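Local coordinates for restriction endonuclease LpnPI (PDB 4RZL), which recognises modified cytosine in DNA through this N-terminal SRA-like domain, while the full-length enzyme is a restriction endonuclease expected to cut the DNA, at residues R195-S200 against G206-L211; K10-S13 against N19-L22; D39-I44 against F133-Y138; V152-Y157 against Y215-S220. All blocks are in the same frame, centred on the assembly; numbering follows the deposited sequence.

Interaction 1 of 4, residues R195-S200 against G206-L211; sequences RKWINS and GQDNSL
The chain leaves helix 195-199 and doubles back against it, so that Trp-197 and Gln-207 come within 4.8 Å of each other, CA to CA. The indole of Trp-197 lies sandwiched between residues of the returning loop. On one face Gln-207 CG stands 3.8 Å from the centroid of the five-membered ring of Trp-197, its amide tilted 40° to the ring plane. On the opposite face Leu-211 CD1 sits 4.0 Å from that same centroid, almost on the normal, and Leu-211 CD2 reaches on to the six-membered ring. Trp-197 takes this place because its CG is anti to the backbone N (chi1 -165°), which swings the ring across to the loop. From its place above the rim of the indole, Gln-207 NE2 donates 3.1 Å to Ser-200 O, holding the carbonyl just past the helix end; Gln-207 OE1 accepts a hydrogen bond from Tyr-215 OH. On the exposed Lys-196 side a water joins Lys-196 NZ (2.6 Å) to Gly-206 O (2.8 Å). Asp-208 OD1, near the indole edge, makes an Asx turn with Ser-210 N and also accepts from Ser-210 OG. Asp-208 OD2 pairs with Ser-194 OG, just ahead of the helix. The helix-loop unit thus runs from strand 192-193, whose Val-193 touches Ile-198 and Leu-211, into helix 212-220, with Pro-131 packed on Trp-197.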
loop_
_atom_site.group_PDB
_atom_site.type_symbol
_atom_site.label_atom_id
_atom_site.label_comp_id
_atom_site.label_asym_id
_atom_site.label_seq_id
_atom_site.Cartn_x
_atom_site.Cartn_y
_atom_site.Cartn_z
ATOM N N ARG A 195 11.026 -13.209 3.116
ATOM C CA ARG A 195 11.544 -13.353 1.762
ATOM C C ARG A 195 10.967 -14.580 1.050
ATOM O O ARG A 195 10.682 -14.526 -0.152
ATOM C CB ARG A 195 13.077 -13.402 1.779
ATOM C CG ARG A 195 13.714 -13.775 0.431
ATOM C CD ARG A 195 13.276 -12.897 -0.736
ATOM N NE ARG A 195 13.213 -11.479 -0.424
ATOM C CZ ARG A 195 12.768 -10.553 -1.270
ATOM N NH1 ARG A 195 12.326 -10.907 -2.469
ATOM N NH2 ARG A 195 12.760 -9.275 -0.920
ATOM N N LYS A 196 10.798 -15.674 1.790
ATOM C CA LYS A 196 10.184 -16.880 1.243
ATOM C C LYS A 196 8.800 -16.557 0.698
ATOM O O LYS A 196 8.472 -16.930 -0.431
ATOM C CB LYS A 196 10.076 -17.980 2.306
ATOM C CG LYS A 196 9.433 -19.298 1.803
ATOM C CD LYS A 196 9.416 -20.358 2.895
ATOM C CE LYS A 196 8.589 -21.582 2.508
ATOM N NZ LYS A 196 9.185 -22.325 1.360
ATOM N N TRP A 197 8.001 -15.842 1.489
ATOM C CA TRP A 197 6.672 -15.461 1.031
ATOM C C TRP A 197 6.761 -14.624 -0.229
ATOM O O TRP A 197 6.069 -14.901 -1.203
ATOM C CB TRP A 197 5.891 -14.693 2.105
ATOM C CG TRP A 197 4.432 -14.623 1.766
ATOM C CD1 TRP A 197 3.431 -15.425 2.253
ATOM C CD2 TRP A 197 3.815 -13.749 0.809
ATOM N NE1 TRP A 197 2.226 -15.074 1.684
ATOM C CE2 TRP A 197 2.437 -14.056 0.791
ATOM C CE3 TRP A 197 4.288 -12.721 -0.015
ATOM C CZ2 TRP A 197 1.537 -13.374 -0.022
ATOM C CZ3 TRP A 197 3.389 -12.053 -0.823
ATOM C CH2 TRP A 197 2.033 -12.380 -0.818
ATOM N N ILE A 198 7.616 -13.604 -0.208
ATOM C CA ILE A 198 7.719 -12.654 -1.316
ATOM C C ILE A 198 8.168 -13.320 -2.617
ATOM O O ILE A 198 7.649 -13.000 -3.691
ATOM C CB ILE A 198 8.684 -11.489 -0.965
ATOM C CG1 ILE A 198 8.177 -10.735 0.273
ATOM C CG2 ILE A 198 8.820 -10.525 -2.128
ATOM C CD1 ILE A 198 9.199 -9.773 0.859
ATOM N N ASN A 199 9.137 -14.231 -2.531
ATOM C CA ASN A 199 9.575 -14.988 -3.707
ATOM C C ASN A 199 8.478 -15.921 -4.215
ATOM O O ASN A 199 8.499 -16.354 -5.360
ATOM C CB ASN A 199 10.838 -15.810 -3.417
ATOM C CG ASN A 199 12.105 -14.963 -3.404
ATOM O OD1 ASN A 199 12.108 -13.810 -3.838
ATOM N ND2 ASN A 199 13.198 -15.552 -2.937
ATOM N N SER A 200 7.547 -16.261 -3.334
ATOM C CA SER A 200 6.466 -17.172 -3.674
ATOM C C SER A 200 5.157 -16.393 -3.825
ATOM O O SER A 200 4.079 -16.867 -3.480
ATOM C CB SER A 200 6.342 -18.262 -2.618
ATOM O OG SER A 200 5.423 -19.256 -3.030
ATOM N N GLY A 206 3.902 -22.374 -2.177
ATOM C CA GLY A 206 5.246 -22.173 -1.663
ATOM C C GLY A 206 5.336 -21.079 -0.610
ATOM O O GLY A 206 6.432 -20.692 -0.192
ATOM N N GLN A 207 4.182 -20.566 -0.190
ATOM C CA GLN A 207 4.135 -19.508 0.817
ATOM C C GLN A 207 4.213 -20.068 2.232
ATOM O O GLN A 207 3.771 -21.189 2.499
ATOM C CB GLN A 207 2.862 -18.661 0.663
ATOM C CG GLN A 207 2.868 -17.782 -0.588
ATOM C CD GLN A 207 1.588 -16.961 -0.782
ATOM O OE1 GLN A 207 0.694 -16.940 0.075
ATOM N NE2 GLN A 207 1.501 -16.280 -1.922
ATOM N N ASP A 208 4.794 -19.291 3.142
ATOM C CA ASP A 208 4.729 -19.652 4.546
ATOM C C ASP A 208 3.566 -18.907 5.200
ATOM O O ASP A 208 2.700 -18.364 4.514
ATOM C CB ASP A 208 6.058 -19.368 5.256
ATOM C CG ASP A 208 6.509 -17.914 5.127
ATOM O OD1 ASP A 208 5.710 -17.046 4.690
ATOM O OD2 ASP A 208 7.688 -17.653 5.469
ATOM N N ASN A 209 3.591 -18.859 6.522
ATOM C CA ASN A 209 2.518 -18.310 7.335
ATOM C C ASN A 209 2.566 -16.792 7.528
ATOM O O ASN A 209 1.818 -16.275 8.353
ATOM C CB ASN A 209 2.538 -18.964 8.722
ATOM C CG ASN A 209 1.900 -20.339 8.739
ATOM O OD1 ASN A 209 1.558 -20.893 7.693
ATOM N ND2 ASN A 209 1.750 -20.907 9.936
ATOM N N SER A 210 3.458 -16.100 6.816
ATOM C CA SER A 210 3.623 -14.644 6.969
ATOM C C SER A 210 2.291 -13.896 6.866
ATOM O O SER A 210 2.012 -12.985 7.639
ATOM C CB SER A 210 4.577 -14.077 5.912
ATOM O OG SER A 210 5.902 -14.471 6.144
ATOM N N LEU A 211 1.465 -14.290 5.909
ATOM C CA LEU A 211 0.230 -13.561 5.673
ATOM C C LEU A 211 -1.003 -14.234 6.230
ATOM O O LEU A 211 -2.113 -13.931 5.801
ATOM C CB LEU A 211 0.035 -13.323 4.176
ATOM C CG LEU A 211 0.415 -11.871 3.876
ATOM C CD1 LEU A 211 1.926 -11.692 3.938
ATOM C CD2 LEU A 211 -0.148 -11.407 2.553
HETATM O O HOH W 1 8.982 -21.376 -1.022
#

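Interaction 2 of 4, residues K10-S13 against N19-L22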
loop_
_atom_site.group_PDB
_atom_site.type_symbol
_atom_site.label_atom_id
_atom_site.label_comp_id
_atom_site.label_asym_id
_atom_site.label_seq_id
_atom_site.Cartn_x
_atom_site.Cartn_y
_atom_site.Cartn_z
ATOM N N LYS A 10 15.599 -1.240 11.674
ATOM C CA LYS A 10 16.591 -1.768 10.735
ATOM C C LYS A 10 16.619 -0.955 9.436
ATOM O O LYS A 10 15.579 -0.552 8.904
ATOM C CB LYS A 10 16.331 -3.244 10.422
ATOM C CG LYS A 10 17.342 -3.850 9.424
ATOM C CD LYS A 10 17.674 -5.311 9.738
ATOM C CE LYS A 10 18.696 -5.892 8.755
ATOM N NZ LYS A 10 19.847 -4.968 8.523
ATOM N N ILE A 11 17.827 -0.679 8.960
ATOM C CA ILE A 11 18.023 -0.010 7.688
ATOM C C ILE A 11 18.735 -0.912 6.681
ATOM O O ILE A 11 19.885 -1.298 6.899
ATOM C CB ILE A 11 18.835 1.270 7.891
ATOM C CG1 ILE A 11 18.086 2.201 8.857
ATOM C CG2 ILE A 11 19.153 1.910 6.539
ATOM C CD1 ILE A 11 18.822 3.482 9.196
ATOM N N TYR A 12 18.043 -1.260 5.600
ATOM C CA TYR A 12 18.576 -2.119 4.540
ATOM C C TYR A 12 19.279 -1.321 3.461
ATOM O O TYR A 12 18.650 -0.483 2.811
ATOM C CB TYR A 12 17.467 -2.955 3.904
ATOM C CG TYR A 12 16.927 -4.038 4.804
ATOM C CD1 TYR A 12 15.992 -3.742 5.785
ATOM C CD2 TYR A 12 17.350 -5.360 4.671
ATOM C CE1 TYR A 12 15.482 -4.729 6.602
ATOM C CE2 TYR A 12 16.858 -6.347 5.491
ATOM C CZ TYR A 12 15.924 -6.026 6.456
ATOM O OH TYR A 12 15.421 -7.003 7.270
ATOM N N SER A 13 20.565 -1.579 3.252
ATOM C CA SER A 13 21.289 -0.921 2.176
ATOM C C SER A 13 20.790 -1.454 0.828
ATOM O O SER A 13 20.236 -2.566 0.740
ATOM C CB SER A 13 22.796 -1.140 2.316
ATOM O OG SER A 13 23.079 -2.522 2.277
ATOM N N ASN A 19 17.006 -9.965 -1.277
ATOM C CA ASN A 19 16.597 -11.112 -0.461
ATOM C C ASN A 19 16.111 -10.678 0.926
ATOM O O ASN A 19 16.026 -11.493 1.845
ATOM C CB ASN A 19 17.722 -12.147 -0.330
ATOM C CG ASN A 19 18.872 -11.647 0.513
ATOM O OD1 ASN A 19 19.124 -10.448 0.572
ATOM N ND2 ASN A 19 19.571 -12.561 1.173
ATOM N N ALA A 20 15.793 -9.398 1.076
ATOM C CA ALA A 20 15.330 -8.870 2.360
ATOM C C ALA A 20 13.926 -9.373 2.729
ATOM O O ALA A 20 13.109 -9.678 1.863
ATOM C CB ALA A 20 15.331 -7.344 2.327
ATOM N N ASP A 21 13.659 -9.450 4.025
ATOM C CA ASP A 21 12.297 -9.570 4.516
ATOM C C ASP A 21 11.684 -8.169 4.581
ATOM O O ASP A 21 12.406 -7.174 4.713
ATOM C CB ASP A 21 12.264 -10.214 5.907
ATOM C CG ASP A 21 13.001 -11.550 5.959
ATOM O OD1 ASP A 21 12.529 -12.522 5.339
ATOM O OD2 ASP A 21 14.047 -11.627 6.642
ATOM N N LEU A 22 10.359 -8.089 4.513
ATOM C CA LEU A 22 9.665 -6.823 4.762
ATOM C C LEU A 22 9.254 -6.712 6.237
ATOM O O LEU A 22 8.410 -7.467 6.726
ATOM C CB LEU A 22 8.439 -6.671 3.849
ATOM C CG LEU A 22 8.780 -6.291 2.398
ATOM C CD1 LEU A 22 7.537 -6.374 1.498
ATOM C CD2 LEU A 22 9.394 -4.888 2.370
HETATM O O HOH W 2 15.635 -9.262 6.093
#
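Tyr-12 swings its ring over to Ala-20 with CG opposite its own carbonyl carbon and beside the backbone N (chi1 -70°), and chi2 of 81° sets the ring plane nearly perpendicular to the plane of CA, CB and CG. Asp-21 uses a similar first torsion, chi1 -54°, which brings its carboxylate back beside its own backbone N. The direct contact is small: the methyl of Ala-20 meets one side of the Tyr-12 ring obliquely, with CB 3.7 Å from Tyr-12 CE2 and equally close to CD2. The phenol end is served by a water. That water lies 2.6 Å from Tyr-12 OH, accepts from Asp-21 N at 2.9 Å and donates to Asp-21 OD2, so it ties the hydroxyl to both the main chain and the side chain of a single residue. Tyr-12 belongs to the short strand 11-12, which runs parallel to strand 27-28 at the margin of the curled mixed sheet of this SRA-like domain, whereas residues 19-21 form the loop leading into strand 22-23. The backbone of Tyr-12 bonds to Val-27 and Glu-29, and its ring stacks with that of Tyr-28, whose hydroxyl in turn is hydrogen-bonded to Asp-21 O. Over a Tyr-12 face, displaced toward the rim, the aliphatic CE of Lys-10 rests 3.6 Å above the ring plane. Asp-21 OD1 accepts from the backbone N of Arg-195, the first residue of helix 195-199, and Arg-195 NH2 donates to Ala-20 O.

Interaction 3 of 4, residues D39-I44 against F133-Y138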
loop_
_atom_site.group_PDB
_atom_site.type_symbol
_atom_site.label_atom_id
_atom_site.label_comp_id
_atom_site.label_asym_id
_atom_site.label_seq_id
_atom_site.Cartn_x
_atom_site.Cartn_y
_atom_site.Cartn_z
ATOM N N ASP A 39 14.968 2.620 -7.739
ATOM C CA ASP A 39 13.753 2.383 -6.968
ATOM C C ASP A 39 13.892 1.150 -6.075
ATOM O O ASP A 39 14.039 0.033 -6.571
ATOM C CB ASP A 39 12.565 2.213 -7.917
ATOM C CG ASP A 39 11.330 1.691 -7.217
ATOM O OD1 ASP A 39 10.769 2.435 -6.396
ATOM O OD2 ASP A 39 10.924 0.538 -7.479
ATOM N N PRO A 40 13.818 1.346 -4.752
ATOM C CA PRO A 40 13.980 0.194 -3.855
ATOM C C PRO A 40 12.826 -0.802 -3.907
ATOM O O PRO A 40 13.075 -2.004 -3.779
ATOM C CB PRO A 40 14.084 0.839 -2.462
ATOM C CG PRO A 40 13.409 2.168 -2.602
ATOM C CD PRO A 40 13.698 2.617 -4.017
ATOM N N ILE A 41 11.596 -0.333 -4.098
ATOM C CA ILE A 41 10.450 -1.223 -4.057
ATOM C C ILE A 41 10.514 -2.336 -5.109
ATOM O O ILE A 41 10.246 -3.496 -4.796
ATOM C CB ILE A 41 9.132 -0.446 -4.240
ATOM C CG1 ILE A 41 8.862 0.408 -3.003
ATOM C CG2 ILE A 41 7.971 -1.411 -4.450
ATOM C CD1 ILE A 41 7.649 1.292 -3.125
ATOM N N SER A 42 10.862 -1.995 -6.353
ATOM C CA SER A 42 10.896 -3.000 -7.418
ATOM C C SER A 42 12.067 -3.973 -7.246
ATOM O O SER A 42 12.051 -5.075 -7.784
ATOM C CB SER A 42 10.955 -2.336 -8.805
ATOM O OG SER A 42 11.961 -1.341 -8.853
ATOM N N LYS A 43 13.085 -3.576 -6.497
ATOM C CA LYS A 43 14.189 -4.496 -6.209
ATOM C C LYS A 43 13.802 -5.520 -5.139
ATOM O O LYS A 43 14.165 -6.693 -5.219
ATOM C CB LYS A 43 15.428 -3.731 -5.768
ATOM C CG LYS A 43 16.681 -4.588 -5.806
ATOM C CD LYS A 43 17.907 -3.727 -5.671
ATOM C CE LYS A 43 19.157 -4.528 -5.949
ATOM N NZ LYS A 43 20.347 -3.666 -5.770
ATOM N N ILE A 44 13.058 -5.064 -4.136
ATOM C CA ILE A 44 12.582 -5.935 -3.070
ATOM C C ILE A 44 11.588 -6.958 -3.603
ATOM O O ILE A 44 11.618 -8.134 -3.234
ATOM C CB ILE A 44 11.899 -5.121 -1.949
ATOM C CG1 ILE A 44 12.861 -4.089 -1.376
ATOM C CG2 ILE A 44 11.364 -6.040 -0.851
ATOM C CD1 ILE A 44 12.187 -3.082 -0.432
ATOM N N PHE A 133 0.549 -3.921 0.161
ATOM C CA PHE A 133 1.722 -3.451 0.902
ATOM C C PHE A 133 1.820 -1.926 0.828
ATOM O O PHE A 133 1.732 -1.338 -0.263
ATOM C CB PHE A 133 3.018 -4.054 0.354
ATOM C CG PHE A 133 3.161 -5.549 0.560
ATOM C CD1 PHE A 133 2.245 -6.270 1.308
ATOM C CD2 PHE A 133 4.213 -6.226 -0.029
ATOM C CE1 PHE A 133 2.384 -7.633 1.479
ATOM C CE2 PHE A 133 4.354 -7.604 0.135
ATOM C CZ PHE A 133 3.439 -8.303 0.885
ATOM N N ILE A 134 2.021 -1.287 1.976
ATOM C CA ILE A 134 2.186 0.171 2.030
ATOM C C ILE A 134 3.631 0.580 2.256
ATOM O O ILE A 134 4.296 0.053 3.154
ATOM C CB ILE A 134 1.338 0.801 3.153
ATOM C CG1 ILE A 134 -0.134 0.427 2.995
ATOM C CG2 ILE A 134 1.527 2.335 3.198
ATOM C CD1 ILE A 134 -0.943 0.685 4.266
ATOM N N PHE A 135 4.129 1.490 1.421
ATOM C CA PHE A 135 5.464 2.098 1.602
ATOM C C PHE A 135 5.321 3.610 1.631
ATOM O O PHE A 135 4.483 4.177 0.908
ATOM C CB PHE A 135 6.438 1.716 0.471
ATOM C CG PHE A 135 6.811 0.253 0.427
ATOM C CD1 PHE A 135 6.025 -0.658 -0.261
ATOM C CD2 PHE A 135 7.978 -0.197 1.032
ATOM C CE1 PHE A 135 6.380 -2.011 -0.324
ATOM C CE2 PHE A 135 8.344 -1.535 0.980
ATOM C CZ PHE A 135 7.542 -2.452 0.306
ATOM N N VAL A 136 6.131 4.280 2.444
ATOM C CA VAL A 136 6.197 5.733 2.362
ATOM C C VAL A 136 7.634 6.140 2.060
ATOM O O VAL A 136 8.581 5.430 2.412
ATOM C CB VAL A 136 5.712 6.448 3.663
ATOM C CG1 VAL A 136 4.272 6.048 4.004
ATOM C CG2 VAL A 136 6.657 6.186 4.843
ATOM N N LYS A 137 7.790 7.280 1.399
ATOM C CA LYS A 137 9.110 7.815 1.088
ATOM C C LYS A 137 9.804 8.157 2.390
ATOM O O LYS A 137 9.224 8.795 3.258
ATOM C CB LYS A 137 9.002 9.058 0.190
ATOM C CG LYS A 137 10.341 9.673 -0.211
ATOM C CD LYS A 137 10.142 11.059 -0.847
ATOM C CE LYS A 137 11.395 11.547 -1.554
ATOM N N TYR A 138 11.044 7.724 2.533
ATOM C CA TYR A 138 11.792 7.955 3.762
ATOM C C TYR A 138 13.239 8.252 3.400
ATOM O O TYR A 138 14.064 7.336 3.370
ATOM C CB TYR A 138 11.704 6.729 4.678
ATOM C CG TYR A 138 12.158 6.946 6.114
ATOM C CD1 TYR A 138 13.505 7.127 6.423
ATOM C CD2 TYR A 138 11.248 6.913 7.162
ATOM C CE1 TYR A 138 13.925 7.304 7.722
ATOM C CE2 TYR A 138 11.660 7.089 8.471
ATOM C CZ TYR A 138 12.999 7.282 8.746
ATOM O OH TYR A 138 13.412 7.451 10.047
#
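Ile-41 lays its longer branch flat over the ring of Phe-135: CG1 stands 4.0 Å from the ring centroid of Phe-135 and only 13° off its normal, a CH-pi contact near the middle of the face. The branch then runs back toward the strand, where Ile-41 CD1 is 3.8 Å from Phe-135 CG, so the two side chains lie antiparallel, each overlapping the other's length. The branch of Ile-41 lies there because CG1 stands beside the backbone N (chi1 -70°). One turn on, Ile-44 CD1 comes in obliquely at 4.4 Å from Phe-135 CE2, a looser touch. In fold terms a short helix, 40-44, packs by one side onto strand 132-137, an inner strand of the curled sheet of the SRA-like domain, set parallel to 65-70 and antiparallel to 147-155. Those neighbours hold the ring from elsewhere: Val-67 and Val-147 touch it, and Phe-149 meets it with planes about 55° apart. Leu-22, of strand 22-23, packs on Phe-135 and Ile-44 together. The helix start is fixed by Asp-39 at the N-cap, whose OD2 accepts from Ser-42 N at 2.8 Å, well above the carboxylate plane, and from Ser-42 OG with its anti lone pair. Arg-55 forms a salt bridge to the same oxygen. At the other end Arg-195 NH2 donates to Ile-44 O, while Lys-43 makes a cation-pi contact with Phe-14.

Interaction 4 of 4, residues V152-Y157 against Y215-S220; sequences VAVPGY and YQWKIS
Val-154 and Trp-217 meet face-on where helix 212-220 packs against strand 147-155, a helix-on-sheet contact at the end of one of the long strands of the SRA-like domain. Val-154 lies across one face of the indole: CB is 3.7 Å from the centroid of the six-membered ring of Trp-217, 9° off the normal. Its two methyls spread across the same face, CG1 reaching 3.7 Å from Trp-217 CE3 and CG2 the same distance from NE1 at the pyrrole side, so the isopropyl group spans both rings. The indole is carried to the strand by a chi1 of 173°, which points CG of Trp-217 directly away from the backbone N. Pro-155 comes across nearly at a right angle, its CD 3.9 Å from Trp-217 CH2. Around this buried group, Thr-119 of helix 108-119 touches Trp-217, as do Arg-126 and Val-129, and Thr-186 of the adjacent strand 176-187 packs on Val-154. The single polar atom of the indole is not left out: Trp-217 NE1 donates over 3.2 Å to a water that in turn gives a hydrogen bond, 2.7 Å long, to Pro-155 O.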
loop_
_atom_site.group_PDB
_atom_site.type_symbol
_atom_site.label_atom_id
_atom_site.label_comp_id
_atom_site.label_asym_id
_atom_site.label_seq_id
_atom_site.Cartn_x
_atom_site.Cartn_y
_atom_site.Cartn_z
ATOM N N VAL A 152 1.217 -4.610 5.913
ATOM C CA VAL A 152 0.248 -5.277 5.044
ATOM C C VAL A 152 -1.122 -4.697 5.376
ATOM O O VAL A 152 -1.484 -4.620 6.554
ATOM C CB VAL A 152 0.196 -6.809 5.271
ATOM C CG1 VAL A 152 -0.760 -7.478 4.262
ATOM C CG2 VAL A 152 1.584 -7.425 5.226
ATOM N N ALA A 153 -1.887 -4.308 4.362
ATOM C CA ALA A 153 -3.140 -3.610 4.612
ATOM C C ALA A 153 -4.319 -4.255 3.899
ATOM O O ALA A 153 -4.145 -4.997 2.925
ATOM C CB ALA A 153 -3.026 -2.144 4.179
ATOM N N VAL A 154 -5.522 -3.976 4.404
ATOM C CA VAL A 154 -6.745 -4.419 3.758
ATOM C C VAL A 154 -7.723 -3.259 3.715
ATOM O O VAL A 154 -7.688 -2.390 4.594
ATOM C CB VAL A 154 -7.394 -5.632 4.478
ATOM C CG1 VAL A 154 -6.414 -6.821 4.471
ATOM C CG2 VAL A 154 -7.833 -5.272 5.902
ATOM N N PRO A 155 -8.603 -3.247 2.697
ATOM C CA PRO A 155 -9.584 -2.165 2.531
ATOM C C PRO A 155 -10.575 -2.091 3.678
ATOM O O PRO A 155 -11.043 -3.130 4.142
ATOM C CB PRO A 155 -10.303 -2.524 1.214
ATOM C CG PRO A 155 -9.324 -3.458 0.482
ATOM C CD PRO A 155 -8.654 -4.227 1.591
ATOM N N GLY A 156 -10.901 -0.878 4.106
ATOM C CA GLY A 156 -11.908 -0.671 5.126
ATOM C C GLY A 156 -11.297 -0.595 6.508
ATOM O O GLY A 156 -10.077 -0.736 6.680
ATOM N N TYR A 157 -12.149 -0.377 7.499
ATOM C CA TYR A 157 -11.697 -0.241 8.880
ATOM C C TYR A 157 -12.860 -0.592 9.806
ATOM O O TYR A 157 -13.991 -0.216 9.519
ATOM C CB TYR A 157 -11.182 1.190 9.154
ATOM C CG TYR A 157 -10.427 1.273 10.462
ATOM C CD1 TYR A 157 -9.073 0.970 10.521
ATOM C CD2 TYR A 157 -11.079 1.600 11.645
ATOM C CE1 TYR A 157 -8.384 1.009 11.717
ATOM C CE2 TYR A 157 -10.400 1.637 12.855
ATOM C CZ TYR A 157 -9.055 1.340 12.881
ATOM O OH TYR A 157 -8.373 1.373 14.073
ATOM N N TYR A 215 -5.049 -13.916 5.275
ATOM C CA TYR A 215 -5.934 -15.005 4.843
ATOM C C TYR A 215 -7.095 -15.199 5.807
ATOM O O TYR A 215 -8.188 -15.560 5.404
ATOM C CB TYR A 215 -5.135 -16.294 4.675
ATOM C CG TYR A 215 -4.187 -16.200 3.508
ATOM C CD1 TYR A 215 -4.667 -15.903 2.234
ATOM C CD2 TYR A 215 -2.821 -16.372 3.671
ATOM C CE1 TYR A 215 -3.817 -15.798 1.158
ATOM C CE2 TYR A 215 -1.957 -16.275 2.596
ATOM C CZ TYR A 215 -2.462 -15.990 1.343
ATOM O OH TYR A 215 -1.614 -15.883 0.257
ATOM N N GLN A 216 -6.854 -14.922 7.081
ATOM C CA GLN A 216 -7.917 -14.915 8.064
ATOM C C GLN A 216 -8.945 -13.830 7.716
ATOM O O GLN A 216 -10.152 -14.088 7.720
ATOM C CB GLN A 216 -7.340 -14.712 9.468
ATOM C CG GLN A 216 -8.344 -14.920 10.600
ATOM C CD GLN A 216 -9.294 -13.766 10.796
ATOM O OE1 GLN A 216 -10.516 -13.954 10.845
ATOM N NE2 GLN A 216 -8.746 -12.563 10.924
ATOM N N TRP A 217 -8.469 -12.617 7.437
ATOM C CA TRP A 217 -9.365 -11.522 7.059
ATOM C C TRP A 217 -10.165 -11.859 5.798
ATOM O O TRP A 217 -11.349 -11.543 5.711
ATOM C CB TRP A 217 -8.583 -10.216 6.837
ATOM C CG TRP A 217 -9.443 -9.116 6.288
ATOM C CD1 TRP A 217 -10.244 -8.252 7.003
ATOM C CD2 TRP A 217 -9.608 -8.763 4.899
ATOM N NE1 TRP A 217 -10.880 -7.379 6.141
ATOM C CE2 TRP A 217 -10.511 -7.668 4.850
ATOM C CE3 TRP A 217 -9.066 -9.248 3.701
ATOM C CZ2 TRP A 217 -10.897 -7.066 3.641
ATOM C CZ3 TRP A 217 -9.451 -8.651 2.499
ATOM C CH2 TRP A 217 -10.361 -7.568 2.481
ATOM N N LYS A 218 -9.514 -12.489 4.822
ATOM C CA LYS A 218 -10.198 -12.890 3.591
ATOM C C LYS A 218 -11.396 -13.776 3.907
ATOM O O LYS A 218 -12.460 -13.635 3.297
ATOM C CB LYS A 218 -9.244 -13.635 2.654
ATOM C CG LYS A 218 -8.206 -12.743 2.024
ATOM C CD LYS A 218 -8.696 -12.230 0.700
ATOM C CE LYS A 218 -8.762 -13.348 -0.313
ATOM N NZ LYS A 218 -8.844 -12.812 -1.695
ATOM N N ILE A 219 -11.211 -14.679 4.872
ATOM C CA ILE A 219 -12.273 -15.596 5.294
ATOM C C ILE A 219 -13.397 -14.894 6.047
ATOM O O ILE A 219 -14.568 -15.081 5.728
ATOM C CB ILE A 219 -11.718 -16.734 6.191
ATOM C CG1 ILE A 219 -10.802 -17.639 5.372
ATOM C CG2 ILE A 219 -12.856 -17.550 6.778
ATOM C CD1 ILE A 219 -10.117 -18.721 6.184
ATOM N N SER A 220 -13.043 -14.083 7.042
ATOM C CA SER A 220 -14.033 -13.562 7.988
ATOM C C SER A 220 -14.427 -12.097 7.800
ATOM O O SER A 220 -15.466 -11.667 8.305
ATOM C CB SER A 220 -13.511 -13.720 9.410
ATOM O OG SER A 220 -12.458 -12.792 9.640
HETATM O O HOH W 3 -12.160 -4.406 6.225
#

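How the interactions relate
From the N terminus, interaction 2 closes first, shutting the short loop between residues 13 and 19. Interaction 3 follows in series and spans far more chain, bringing helix 40-44 onto strand 132-137. The next strand, 147-155, opens interaction 4, which helix 212-220 completes; within that span lies interaction 1, a short return of the loop onto helix 195-199, just before helix 212-220. No two contacts cross. Arg-195, in interaction 1, bonds to both interactions 2 and 3. The neighbouring strands 132-137 and 147-155 carry interactions 3 and 4, on opposite sides of the chain's centre, and there Ile-134 packs on Ala-153 and Phe-133 on Val-152.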